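Local atomic coordinates of protein CPn_0803/CP_1068/CPj0803/CpB0832 (Chlamydophila pneumoniae, PDB entry 3Q9D), a protein that is of unknown function but probably belongs to the chlamydial type III secretion system, where it has been linked to the needle tip. Residues N49-L54 and Q111-L116; M95-K100 and M122-A127; H131-F136 and A158-Q163; C151-R156 and L167-Q172. One frame throughout, in Å; residues are numbered along the deposited sequence.

Interaction 1: N49-L54 and Q111-L116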
loop_
_atom_site.group_PDB
_atom_site.type_symbol
_atom_site.label_atom_id
_atom_site.label_comp_id
_atom_site.label_asym_id
_atom_site.label_seq_id
_atom_site.Cartn_x
_atom_site.Cartn_y
_atom_site.Cartn_z
ATOM N N ASN A 49 4.616 15.608 37.645
ATOM C CA ASN A 49 5.482 15.103 36.608
ATOM C C ASN A 49 4.823 13.967 35.821
ATOM O O ASN A 49 5.110 13.797 34.635
ATOM C CB ASN A 49 6.819 14.662 37.194
ATOM C CG ASN A 49 7.966 14.873 36.229
ATOM O OD1 ASN A 49 7.947 15.804 35.417
ATOM N ND2 ASN A 49 8.970 14.005 36.302
ATOM N N VAL A 50 3.931 13.210 36.470
ATOM C CA VAL A 50 3.292 12.057 35.838
ATOM C C VAL A 50 2.359 12.486 34.704
ATOM O O VAL A 50 2.323 11.863 33.653
ATOM C CB VAL A 50 2.503 11.198 36.861
ATOM C CG1 VAL A 50 1.834 10.016 36.174
ATOM C CG2 VAL A 50 3.426 10.715 37.972
ATOM N N PHE A 51 1.592 13.546 34.938
ATOM C CA PHE A 51 0.703 14.050 33.913
ATOM C C PHE A 51 1.514 14.544 32.737
ATOM O O PHE A 51 1.098 14.397 31.593
ATOM C CB PHE A 51 -0.176 15.180 34.443
ATOM C CG PHE A 51 -1.271 14.704 35.372
ATOM C CD1 PHE A 51 -2.538 14.425 34.884
ATOM C CD2 PHE A 51 -1.020 14.519 36.727
ATOM C CE1 PHE A 51 -3.540 13.981 35.729
ATOM C CE2 PHE A 51 -2.021 14.074 37.578
ATOM C CZ PHE A 51 -3.281 13.805 37.072
ATOM N N LEU A 52 2.625 15.218 33.018
ATOM C CA LEU A 52 3.479 15.741 31.956
ATOM C C LEU A 52 4.125 14.641 31.118
ATOM O O LEU A 52 4.147 14.713 29.892
ATOM C CB LEU A 52 4.560 16.651 32.541
ATOM C CG LEU A 52 5.349 17.493 31.535
ATOM C CD1 LEU A 52 4.412 18.334 30.685
ATOM C CD2 LEU A 52 6.367 18.368 32.245
ATOM N N LEU A 53 4.669 13.633 31.790
ATOM C CA LEU A 53 5.281 12.501 31.109
ATOM C C LEU A 53 4.249 11.724 30.296
ATOM O O LEU A 53 4.518 11.303 29.174
ATOM C CB LEU A 53 5.957 11.572 32.118
ATOM C CG LEU A 53 7.471 11.715 32.279
ATOM C CD1 LEU A 53 7.811 12.232 33.667
ATOM C CD2 LEU A 53 8.160 10.386 32.016
ATOM N N LEU A 54 3.065 11.543 30.872
ATOM C CA LEU A 54 1.992 10.822 30.208
ATOM C C LEU A 54 1.555 11.553 28.949
ATOM O O LEU A 54 1.326 10.935 27.912
ATOM C CB LEU A 54 0.804 10.650 31.153
ATOM C CG LEU A 54 -0.392 9.866 30.617
ATOM C CD1 LEU A 54 0.035 8.480 30.170
ATOM C CD2 LEU A 54 -1.483 9.783 31.669
ATOM N N GLN A 111 -7.057 20.460 35.825
ATOM C CA GLN A 111 -6.930 21.094 34.510
ATOM C C GLN A 111 -6.155 20.244 33.499
ATOM O O GLN A 111 -6.518 20.164 32.310
ATOM C CB GLN A 111 -6.271 22.473 34.626
ATOM C CG GLN A 111 -7.140 23.544 35.258
ATOM C CD GLN A 111 -6.491 24.920 35.175
ATOM O OE1 GLN A 111 -5.283 25.035 34.949
ATOM N NE2 GLN A 111 -7.292 25.968 35.344
ATOM N N ALA A 112 -5.073 19.621 33.955
ATOM C CA ALA A 112 -4.279 18.790 33.054
ATOM C C ALA A 112 -5.078 17.557 32.629
ATOM O O ALA A 112 -5.022 17.158 31.473
ATOM C CB ALA A 112 -2.948 18.387 33.699
ATOM N N ALA A 113 -5.822 16.959 33.563
ATOM C CA ALA A 113 -6.652 15.801 33.239
ATOM C C ALA A 113 -7.686 16.191 32.184
ATOM O O ALA A 113 -7.891 15.458 31.210
ATOM C CB ALA A 113 -7.357 15.219 34.503
ATOM N N HIS A 114 -8.328 17.349 32.361
ATOM C CA HIS A 114 -9.309 17.793 31.362
ATOM C C HIS A 114 -8.662 17.995 29.999
ATOM O O HIS A 114 -9.260 17.687 28.979
ATOM C CB HIS A 114 -10.051 19.058 31.815
ATOM C CG HIS A 114 -11.003 18.802 32.942
ATOM N ND1 HIS A 114 -11.652 17.600 33.098
ATOM C CD2 HIS A 114 -11.394 19.578 33.978
ATOM C CE1 HIS A 114 -12.417 17.649 34.176
ATOM N NE2 HIS A 114 -12.278 18.836 34.725
ATOM N N SER A 115 -7.428 18.489 29.987
ATOM C CA SER A 115 -6.731 18.715 28.728
ATOM C C SER A 115 -6.427 17.368 28.047
ATOM O O SER A 115 -6.581 17.223 26.823
ATOM C CB SER A 115 -5.431 19.492 28.973
ATOM O OG SER A 115 -4.713 19.664 27.774
ATOM N N LEU A 116 -5.997 16.389 28.841
ATOM C CA LEU A 116 -5.686 15.053 28.317
ATOM C C LEU A 116 -6.940 14.379 27.782
ATOM O O LEU A 116 -6.913 13.707 26.743
ATOM C CB LEU A 116 -5.075 14.164 29.398
ATOM C CG LEU A 116 -3.642 14.498 29.832
ATOM C CD1 LEU A 116 -3.235 13.559 30.981
ATOM C CD2 LEU A 116 -2.639 14.425 28.653
#
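Phe51 reaches from helix 48-61 into the flank of helix 107-133 and meets Ala112, Ala113 and Leu116. Its CB sets out toward the opposite helix, and with CG anti to the carbonyl carbon (chi1 -73°) the ring is carried across the gap. CD1 is the busiest atom: Leu116 CD1 approaches it at the ring edge, 4.1 Å away, while Ala112 CB stands 4.2 Å from the same Phe51 CD1 in an oblique position. One atom further out, Phe51 CE1 comes to 4.2 Å from Ala113 CB, again obliquely. The ring thus ends against the two alanine methyls, whereas Leu116 fills the place one turn along. There its CD1 also meets Leu54 CD2 at 4.2 Å, so a single methyl touches both the ring and the next apolar residue of the facing helix. No hydrogen bond crosses the contact. Phe92 of helix 86-98 and Val77 of helix 70-82 pack on Leu54, and Leu105 packs on Ala113. The two helix segments run nearly parallel, 17° between their directions and 10.6 Å between axes, a wide spacing bridged by Phe51 and Leu116 as in the buried core of an alpha-helical bundle.

Interaction 2: M95-K100 and M122-A127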
loop_
_atom_site.group_PDB
_atom_site.type_symbol
_atom_site.label_atom_id
_atom_site.label_comp_id
_atom_site.label_asym_id
_atom_site.label_seq_id
_atom_site.Cartn_x
_atom_site.Cartn_y
_atom_site.Cartn_z
ATOM N N MET A 95 -10.135 7.825 33.234
ATOM C CA MET A 95 -9.997 9.189 32.735
ATOM C C MET A 95 -9.986 9.241 31.197
ATOM O O MET A 95 -10.785 9.962 30.570
ATOM C CB MET A 95 -8.704 9.818 33.270
ATOM C CG MET A 95 -8.399 11.183 32.658
ATOM S SD MET A 95 -6.699 11.752 32.931
ATOM C CE MET A 95 -6.550 11.468 34.694
ATOM N N LEU A 96 -9.087 8.466 30.591
ATOM C CA LEU A 96 -8.790 8.583 29.147
ATOM C C LEU A 96 -9.688 7.747 28.229
ATOM O O LEU A 96 -9.892 8.098 27.069
ATOM C CB LEU A 96 -7.320 8.246 28.881
ATOM C CG LEU A 96 -6.332 9.203 29.560
ATOM C CD1 LEU A 96 -4.906 8.708 29.386
ATOM C CD2 LEU A 96 -6.489 10.601 28.988
ATOM N N ILE A 97 -10.202 6.635 28.741
ATOM C CA ILE A 97 -11.141 5.824 27.965
ATOM C C ILE A 97 -12.579 6.296 28.199
ATOM O O ILE A 97 -13.342 6.464 27.246
ATOM C CB ILE A 97 -11.006 4.323 28.295
ATOM C CG1 ILE A 97 -9.651 3.787 27.814
ATOM C CG2 ILE A 97 -12.118 3.529 27.651
ATOM C CD1 ILE A 97 -9.352 2.354 28.336
ATOM N N ASN A 98 -12.933 6.553 29.461
ATOM C CA ASN A 98 -14.306 6.938 29.816
ATOM C C ASN A 98 -14.556 8.433 30.074
ATOM O O ASN A 98 -15.692 8.823 30.289
ATOM C CB ASN A 98 -14.790 6.130 31.028
ATOM C CG ASN A 98 -14.886 4.653 30.725
ATOM O OD1 ASN A 98 -15.084 4.279 29.574
ATOM N ND2 ASN A 98 -14.735 3.806 31.744
ATOM N N GLY A 99 -13.509 9.253 30.071
ATOM C CA GLY A 99 -13.641 10.668 30.401
ATOM C C GLY A 99 -14.081 10.947 31.842
ATOM O O GLY A 99 -14.599 12.032 32.153
ATOM N N LYS A 100 -13.866 9.979 32.730
ATOM C CA LYS A 100 -14.354 10.071 34.115
ATOM C C LYS A 100 -13.199 10.184 35.102
ATOM O O LYS A 100 -12.195 9.464 34.987
ATOM C CB LYS A 100 -15.221 8.843 34.427
ATOM C CG LYS A 100 -15.612 8.647 35.891
ATOM C CD LYS A 100 -16.419 9.823 36.445
ATOM C CE LYS A 100 -17.320 9.399 37.615
ATOM N NZ LYS A 100 -16.581 8.716 38.718
ATOM N N MET A 122 -11.096 10.769 22.303
ATOM C CA MET A 122 -11.647 10.311 21.034
ATOM C C MET A 122 -10.657 9.465 20.211
ATOM O O MET A 122 -11.011 8.396 19.698
ATOM C CB MET A 122 -12.190 11.508 20.246
ATOM C CG MET A 122 -13.440 12.105 20.885
ATOM S SD MET A 122 -14.710 10.835 21.072
ATOM C CE MET A 122 -14.427 9.869 19.519
ATOM N N PRO A 123 -9.401 9.924 20.099
ATOM C CA PRO A 123 -8.418 9.131 19.356
ATOM C C PRO A 123 -8.209 7.752 20.003
ATOM O O PRO A 123 -8.009 6.759 19.295
ATOM C CB PRO A 123 -7.149 9.974 19.461
ATOM C CG PRO A 123 -7.663 11.392 19.560
ATOM C CD PRO A 123 -8.910 11.285 20.394
ATOM N N ILE A 124 -8.244 7.697 21.335
ATOM C CA ILE A 124 -8.168 6.402 22.042
ATOM C C ILE A 124 -9.374 5.502 21.753
ATOM O O ILE A 124 -9.231 4.293 21.526
ATOM C CB ILE A 124 -7.988 6.585 23.578
ATOM C CG1 ILE A 124 -6.595 7.174 23.867
ATOM C CG2 ILE A 124 -8.208 5.241 24.313
ATOM C CD1 ILE A 124 -6.475 7.832 25.274
ATOM N N ARG A 125 -10.566 6.090 21.777
ATOM C CA ARG A 125 -11.779 5.355 21.411
ATOM C C ARG A 125 -11.759 4.888 19.954
ATOM O O ARG A 125 -12.226 3.787 19.645
ATOM C CB ARG A 125 -13.018 6.201 21.711
ATOM C CG ARG A 125 -13.056 6.541 23.210
ATOM C CD ARG A 125 -14.185 7.511 23.597
ATOM N NE ARG A 125 -15.499 6.875 23.616
ATOM C CZ ARG A 125 -15.877 5.959 24.506
ATOM N NH1 ARG A 125 -15.031 5.548 25.447
ATOM N NH2 ARG A 125 -17.099 5.441 24.449
ATOM N N VAL A 126 -11.224 5.715 19.065
ATOM C CA VAL A 126 -11.041 5.296 17.677
ATOM C C VAL A 126 -10.011 4.175 17.573
ATOM O O VAL A 126 -10.240 3.206 16.847
ATOM C CB VAL A 126 -10.694 6.466 16.765
ATOM C CG1 VAL A 126 -10.267 5.946 15.370
ATOM C CG2 VAL A 126 -11.909 7.395 16.655
ATOM N N ALA A 127 -8.897 4.275 18.311
ATOM C CA ALA A 127 -7.934 3.154 18.350
ATOM C C ALA A 127 -8.595 1.865 18.823
ATOM O O ALA A 127 -8.352 0.788 18.279
ATOM C CB ALA A 127 -6.731 3.481 19.241
#
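Ile97 and Arg125 mark the closest approach of the two backbones, their CA atoms 6.6 Å apart, where the last turn of helix 86-98 meets the C-terminal half of helix 107-133. Gly99 takes a positive phi directly after the first helix, while the second is kinked around Met122 and Pro123, whose backbone nitrogens make no bond to the preceding turn.

Ile124 carries the apolar half of the contact and works with two branches. CD1, at the end of its longer arm, presses on Leu96 CB at 3.7 Å; CG2, anti to the backbone N, meets Ile97 CG1 at 4.1 Å, the two isoleucines crossing at about a right angle. Leu96 O is buried here without a polar partner in the model. On the outer side Arg125 folds back toward the helix end: its chain bends at chi3 (75°) and brings NH1 to 2.6 Å from Ile97 O. The carbonyl oxygen lies at the guanidinium edge, but the N-H points poorly at it (119°), and the hydrogen bond is weak. The Asn98 amide nitrogen is bonded to Glu94 OE1.

Phe74 of helix 70-82 packs against Leu96, Ile97 and Ile124 alike, and Leu58 of helix 48-61 covers Leu96. Beyond Met122 and Val126 lie Lys59 and Ala63 of a second subunit, so helix 107-133 joins this bundle to its neighbour.

Interaction 3: H131-F136 and A158-Q163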
loop_
_atom_site.group_PDB
_atom_site.type_symbol
_atom_site.label_atom_id
_atom_site.label_comp_id
_atom_site.label_asym_id
_atom_site.label_seq_id
_atom_site.Cartn_x
_atom_site.Cartn_y
_atom_site.Cartn_z
ATOM N N HIS A 131 -9.087 -1.567 16.532
ATOM C CA HIS A 131 -8.742 -2.854 17.126
ATOM C C HIS A 131 -9.906 -3.860 17.001
ATOM O O HIS A 131 -9.703 -5.044 16.712
ATOM C CB HIS A 131 -8.375 -2.629 18.597
ATOM C CG HIS A 131 -7.778 -3.820 19.272
ATOM N ND1 HIS A 131 -8.108 -5.116 18.936
ATOM C CD2 HIS A 131 -6.870 -3.915 20.272
ATOM C CE1 HIS A 131 -7.433 -5.953 19.698
ATOM N NE2 HIS A 131 -6.675 -5.248 20.523
ATOM N N GLU A 132 -11.123 -3.380 17.196
ATOM C CA GLU A 132 -12.291 -4.255 17.225
ATOM C C GLU A 132 -12.911 -4.480 15.855
ATOM O O GLU A 132 -13.299 -5.598 15.541
ATOM C CB GLU A 132 -13.333 -3.690 18.200
ATOM C CG GLU A 132 -12.796 -3.670 19.614
ATOM C CD GLU A 132 -13.696 -2.947 20.602
ATOM O OE1 GLU A 132 -14.543 -2.131 20.165
ATOM O OE2 GLU A 132 -13.546 -3.204 21.821
ATOM N N ARG A 133 -12.987 -3.422 15.040
ATOM C CA ARG A 133 -13.733 -3.454 13.778
ATOM C C ARG A 133 -13.168 -2.507 12.702
ATOM O O ARG A 133 -13.914 -1.951 11.895
ATOM C CB ARG A 133 -15.201 -3.114 14.043
ATOM C CG ARG A 133 -15.393 -1.882 14.894
ATOM C CD ARG A 133 -16.853 -1.752 15.338
ATOM N NE ARG A 133 -17.679 -1.522 14.160
ATOM C CZ ARG A 133 -17.838 -0.329 13.590
ATOM N NH1 ARG A 133 -17.260 0.756 14.114
ATOM N NH2 ARG A 133 -18.588 -0.224 12.502
ATOM N N GLY A 134 -11.848 -2.355 12.680
ATOM C CA GLY A 134 -11.194 -1.472 11.723
ATOM C C GLY A 134 -11.493 -1.793 10.267
ATOM O O GLY A 134 -11.456 -0.917 9.423
ATOM N N GLU A 135 -11.798 -3.044 9.950
ATOM C CA GLU A 135 -12.034 -3.389 8.545
ATOM C C GLU A 135 -13.478 -3.232 8.079
ATOM O O GLU A 135 -13.805 -3.534 6.931
ATOM C CB GLU A 135 -11.525 -4.797 8.244
ATOM C CG GLU A 135 -10.023 -4.871 8.304
ATOM C CD GLU A 135 -9.531 -6.284 8.574
ATOM O OE1 GLU A 135 -10.256 -7.053 9.248
ATOM O OE2 GLU A 135 -8.429 -6.620 8.100
ATOM N N PHE A 136 -14.347 -2.760 8.962
ATOM C CA PHE A 136 -15.725 -2.530 8.547
ATOM C C PHE A 136 -15.854 -1.270 7.700
ATOM O O PHE A 136 -15.106 -0.293 7.869
ATOM C CB PHE A 136 -16.669 -2.492 9.748
ATOM C CG PHE A 136 -17.043 -3.873 10.248
ATOM C CD1 PHE A 136 -18.308 -4.393 9.999
ATOM C CD2 PHE A 136 -16.127 -4.641 10.962
ATOM C CE1 PHE A 136 -18.659 -5.668 10.471
ATOM C CE2 PHE A 136 -16.470 -5.908 11.435
ATOM C CZ PHE A 136 -17.742 -6.418 11.180
ATOM N N ALA A 158 -14.515 3.685 2.221
ATOM C CA ALA A 158 -13.623 4.023 3.329
ATOM C C ALA A 158 -13.982 3.108 4.466
ATOM O O ALA A 158 -15.170 2.912 4.752
ATOM C CB ALA A 158 -13.809 5.506 3.755
ATOM N N ARG A 159 -12.972 2.542 5.113
ATOM C CA ARG A 159 -13.204 1.688 6.270
ATOM C C ARG A 159 -13.063 2.445 7.587
ATOM O O ARG A 159 -12.547 3.563 7.621
ATOM C CB ARG A 159 -12.236 0.521 6.245
ATOM C CG ARG A 159 -12.299 -0.273 4.945
ATOM C CD ARG A 159 -11.530 -1.575 5.021
ATOM N NE ARG A 159 -10.193 -1.408 5.607
ATOM C CZ ARG A 159 -9.217 -2.305 5.482
ATOM N NH1 ARG A 159 -9.430 -3.425 4.800
ATOM N NH2 ARG A 159 -8.034 -2.101 6.051
ATOM N N VAL A 160 -13.527 1.830 8.667
ATOM C CA VAL A 160 -13.365 2.387 10.011
ATOM C C VAL A 160 -11.891 2.742 10.297
ATOM O O VAL A 160 -11.604 3.713 10.989
ATOM C CB VAL A 160 -13.883 1.391 11.102
ATOM C CG1 VAL A 160 -13.429 1.820 12.499
ATOM C CG2 VAL A 160 -15.411 1.265 11.044
ATOM N N ASP A 161 -10.955 1.953 9.777
ATOM C CA ASP A 161 -9.536 2.254 10.005
ATOM C C ASP A 161 -8.967 3.369 9.117
ATOM O O ASP A 161 -7.786 3.686 9.206
ATOM C CB ASP A 161 -8.670 0.994 9.876
ATOM C CG ASP A 161 -8.625 0.456 8.442
ATOM O OD1 ASP A 161 -9.167 1.107 7.526
ATOM O OD2 ASP A 161 -8.045 -0.617 8.235
ATOM N N GLY A 162 -9.805 3.989 8.291
ATOM C CA GLY A 162 -9.356 5.097 7.473
ATOM C C GLY A 162 -8.829 4.731 6.094
ATOM O O GLY A 162 -8.649 5.597 5.245
ATOM N N GLN A 163 -8.603 3.455 5.840
ATOM C CA GLN A 163 -8.117 3.052 4.512
ATOM C C GLN A 163 -9.250 3.185 3.523
ATOM O O GLN A 163 -10.411 2.986 3.876
ATOM C CB GLN A 163 -7.632 1.599 4.547
ATOM C CG GLN A 163 -6.492 1.407 5.554
ATOM C CD GLN A 163 -5.695 0.146 5.315
ATOM O OE1 GLN A 163 -5.592 -0.332 4.179
ATOM N NE2 GLN A 163 -5.124 -0.409 6.388
#
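Two backbone hydrogen bonds join Gly134 and Phe136 to a type I beta turn, Arg159 to Gly162, at the end of strand 150-159. Val160 N gives the straighter one to Phe136 O, 2.8 Å long; Asp161 N reaches Gly134 O at 2.9 Å, on a lone pair of that oxygen. The Arg133-Phe136 segment is itself a type I turn, so turn packs on turn where the helix gives way to the sheet. Within the second turn, Asp161 OD2 offers its syn lone pair to Arg159 NH2, 2.6 Å away, in a salt bridge, and Asp161 OD1 accepts from Gln163 N as an Asx turn. Tyr68 also bonds OD2, and Arg159 NH1 bonds Leu166 O of a third subunit.

Further out, Glu135 lies alongside Arg159, its CG over one guanidinium face, 3.8 Å from Arg159 NH1. Its carboxylate and that guanidinium are turned 66° apart and their charged atoms do not meet. Arg133 is tied to Asp129 by a salt bridge. Bent at chi3 (-65°), it crosses Val160 at about a right angle and presents a guanidinium face to the valine, Arg133 NH1 lying 3.6 Å from Val160 CG2.

Interaction 4: C151-R156 and L167-Q172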
loop_
_atom_site.group_PDB
_atom_site.type_symbol
_atom_site.label_atom_id
_atom_site.label_comp_id
_atom_site.label_asym_id
_atom_site.label_seq_id
_atom_site.Cartn_x
_atom_site.Cartn_y
_atom_site.Cartn_z
ATOM N N CYS A 151 -22.560 6.082 -18.745
ATOM C CA CYS A 151 -22.529 6.670 -17.410
ATOM C C CYS A 151 -21.760 5.741 -16.484
ATOM O O CYS A 151 -22.088 4.573 -16.322
ATOM C CB CYS A 151 -23.925 6.992 -16.862
ATOM S SG CYS A 151 -24.511 8.696 -17.232
ATOM N N ILE A 152 -20.694 6.272 -15.899
ATOM C CA ILE A 152 -19.914 5.473 -14.953
ATOM C C ILE A 152 -19.769 6.182 -13.598
ATOM O O ILE A 152 -19.987 7.386 -13.494
ATOM C CB ILE A 152 -18.544 5.096 -15.537
ATOM C CG1 ILE A 152 -17.760 6.347 -15.906
ATOM C CG2 ILE A 152 -18.721 4.174 -16.751
ATOM C CD1 ILE A 152 -16.288 6.081 -16.171
ATOM N N PHE A 153 -19.403 5.430 -12.568
ATOM C CA PHE A 153 -19.309 5.975 -11.225
ATOM C C PHE A 153 -17.924 5.747 -10.686
ATOM O O PHE A 153 -17.414 4.625 -10.743
ATOM C CB PHE A 153 -20.324 5.288 -10.315
ATOM C CG PHE A 153 -21.743 5.536 -10.722
ATOM C CD1 PHE A 153 -22.412 6.680 -10.292
ATOM C CD2 PHE A 153 -22.407 4.643 -11.540
ATOM C CE1 PHE A 153 -23.727 6.920 -10.670
ATOM C CE2 PHE A 153 -23.731 4.883 -11.926
ATOM C CZ PHE A 153 -24.376 6.017 -11.496
ATOM N N LEU A 154 -17.310 6.810 -10.180
ATOM C CA LEU A 154 -16.070 6.681 -9.418
ATOM C C LEU A 154 -16.460 6.538 -7.949
ATOM O O LEU A 154 -16.870 7.508 -7.297
ATOM C CB LEU A 154 -15.182 7.918 -9.629
ATOM C CG LEU A 154 -13.769 7.942 -9.027
ATOM C CD1 LEU A 154 -13.042 9.196 -9.504
ATOM C CD2 LEU A 154 -13.781 7.898 -7.488
ATOM N N ASN A 155 -16.388 5.315 -7.442
ATOM C CA ASN A 155 -16.777 5.047 -6.060
ATOM C C ASN A 155 -15.568 5.039 -5.155
ATOM O O ASN A 155 -14.504 4.555 -5.544
ATOM C CB ASN A 155 -17.489 3.702 -5.967
ATOM C CG ASN A 155 -18.645 3.610 -6.935
ATOM O OD1 ASN A 155 -19.681 4.243 -6.735
ATOM N ND2 ASN A 155 -18.459 2.857 -8.013
ATOM N N ARG A 156 -15.730 5.571 -3.946
ATOM C CA ARG A 156 -14.672 5.471 -2.952
ATOM C C ARG A 156 -15.211 4.821 -1.690
ATOM O O ARG A 156 -16.150 5.321 -1.105
ATOM C CB ARG A 156 -14.103 6.870 -2.634
ATOM C CG ARG A 156 -13.287 7.455 -3.767
ATOM C CD ARG A 156 -12.897 8.911 -3.453
ATOM N NE ARG A 156 -12.373 9.593 -4.630
ATOM C CZ ARG A 156 -11.151 9.388 -5.119
ATOM N NH1 ARG A 156 -10.332 8.515 -4.534
ATOM N NH2 ARG A 156 -10.757 10.048 -6.200
ATOM N N LEU A 167 -13.038 2.474 -6.682
ATOM C CA LEU A 167 -13.583 1.430 -7.531
ATOM C C LEU A 167 -14.496 2.040 -8.595
ATOM O O LEU A 167 -15.435 2.759 -8.256
ATOM C CB LEU A 167 -14.360 0.436 -6.656
ATOM C CG LEU A 167 -14.883 -0.842 -7.304
ATOM C CD1 LEU A 167 -13.712 -1.759 -7.714
ATOM C CD2 LEU A 167 -15.802 -1.551 -6.320
ATOM N N MET A 168 -14.216 1.784 -9.878
ATOM C CA MET A 168 -15.095 2.277 -10.960
ATOM C C MET A 168 -16.161 1.225 -11.252
ATOM O O MET A 168 -15.884 0.019 -11.204
ATOM C CB MET A 168 -14.313 2.584 -12.270
ATOM C CG MET A 168 -13.068 3.459 -12.102
ATOM S SD MET A 168 -13.434 5.140 -11.572
ATOM C CE MET A 168 -14.465 5.714 -12.923
ATOM N N THR A 169 -17.380 1.674 -11.566
ATOM C CA THR A 169 -18.466 0.769 -11.942
ATOM C C THR A 169 -19.263 1.411 -13.059
ATOM O O THR A 169 -19.480 2.621 -13.046
ATOM C CB THR A 169 -19.443 0.501 -10.757
ATOM O OG1 THR A 169 -19.894 1.754 -10.201
ATOM C CG2 THR A 169 -18.783 -0.338 -9.650
ATOM N N ASP A 170 -19.714 0.620 -14.025
ATOM C CA ASP A 170 -20.683 1.155 -14.971
ATOM C C ASP A 170 -22.056 0.727 -14.465
ATOM O O ASP A 170 -22.157 0.146 -13.394
ATOM C CB ASP A 170 -20.411 0.698 -16.415
ATOM C CG ASP A 170 -20.479 -0.808 -16.580
ATOM O OD1 ASP A 170 -20.978 -1.492 -15.658
ATOM O OD2 ASP A 170 -20.060 -1.309 -17.650
ATOM N N VAL A 171 -23.113 0.988 -15.225
ATOM C CA VAL A 171 -24.449 0.732 -14.717
ATOM C C VAL A 171 -24.718 -0.769 -14.534
ATOM O O VAL A 171 -25.373 -1.194 -13.575
ATOM C CB VAL A 171 -25.510 1.385 -15.633
ATOM C CG1 VAL A 171 -26.818 0.678 -15.516
ATOM C CG2 VAL A 171 -25.663 2.850 -15.292
ATOM N N GLN A 172 -24.218 -1.578 -15.457
ATOM C CA GLN A 172 -24.360 -3.008 -15.301
ATOM C C GLN A 172 -23.587 -3.556 -14.088
ATOM O O GLN A 172 -24.124 -4.383 -13.348
ATOM C CB GLN A 172 -23.894 -3.737 -16.551
ATOM C CG GLN A 172 -24.143 -5.229 -16.454
ATOM C CD GLN A 172 -23.728 -5.955 -17.703
ATOM O OE1 GLN A 172 -22.702 -5.632 -18.314
ATOM N NE2 GLN A 172 -24.528 -6.937 -18.106
HETATM O O HOH W 1 -22.931 2.412 -17.699
#
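A beta hairpin, strands 150-159 and 164-170, is zipped here by two antiparallel hydrogen-bonded pairs, Phe153 with Thr169 and Asn155 with Leu167. Phe153 N bonds Thr169 O at 2.9 Å, and Thr169 N returns a bond to Phe153 O; Asn155 and Leu167 exchange bonds in the same way. Between them Leu154 and Met168 form a non-hydrogen-bonded pair.

Asn155 does more than its backbone share. With CG anti to the carbonyl carbon (chi1 -53°), its amide swings across the neighbouring strand, crossing Thr169 at about a right angle. There ND2 grips two acceptors: Thr169 OG1 at 2.8 Å, close to the amide plane, and Leu167 O at 3.0 Å, tilted from it. Leu167 O thus takes both Asn155 N and Asn155 ND2, from opposite faces of its carbonyl plane, while Asn155 OD1 is held by Ser142. That serine lies on strand 137-147, which flanks strand 150-159 and completes a three-stranded antiparallel sheet with the hairpin.

On the face carrying Ile152, Leu154 and Met168 the packing between the strands is apolar. Met168 curls back, bent at chi2 and chi3, to set SD 3.8 Å from Leu154 CG and CE 3.7 Å from Ile152 CD1. The Phe153 ring lies on the other face, and Val171 CG2, from the start of helix 171-190, comes to its edge, 4.4 Å from Phe153 CE2. Where the strands part, a water donates to Cys151 O and accepts from Val171 N, 2.9 Å from the latter. Asp170 N-caps helix 171-190 through Asn173 N and also makes a salt bridge with Arg150.

The four contacts follow the chain from helical bundle to beta hairpin. Interactions 1 and 2 share helix 107-133 and touch directly: Leu96 CD2 lies 3.9 Å from Leu116 O, and Leu96 CD1 lies 4.3 Å from Leu54 CD2, making one continuous core although the centres are 14 Å apart. The same helix runs on into interaction 3, its centre about 17 Å from that of interaction 2, where the bundle passes into the sheet. Strand 150-159 is shared by interactions 3 and 4, whose centres are about 23 Å apart; those of interactions 1 and 4 are about 49 Å apart. Interactions 3 and 4 also meet across a subunit boundary: Met168 packs on Phe136 of the third subunit.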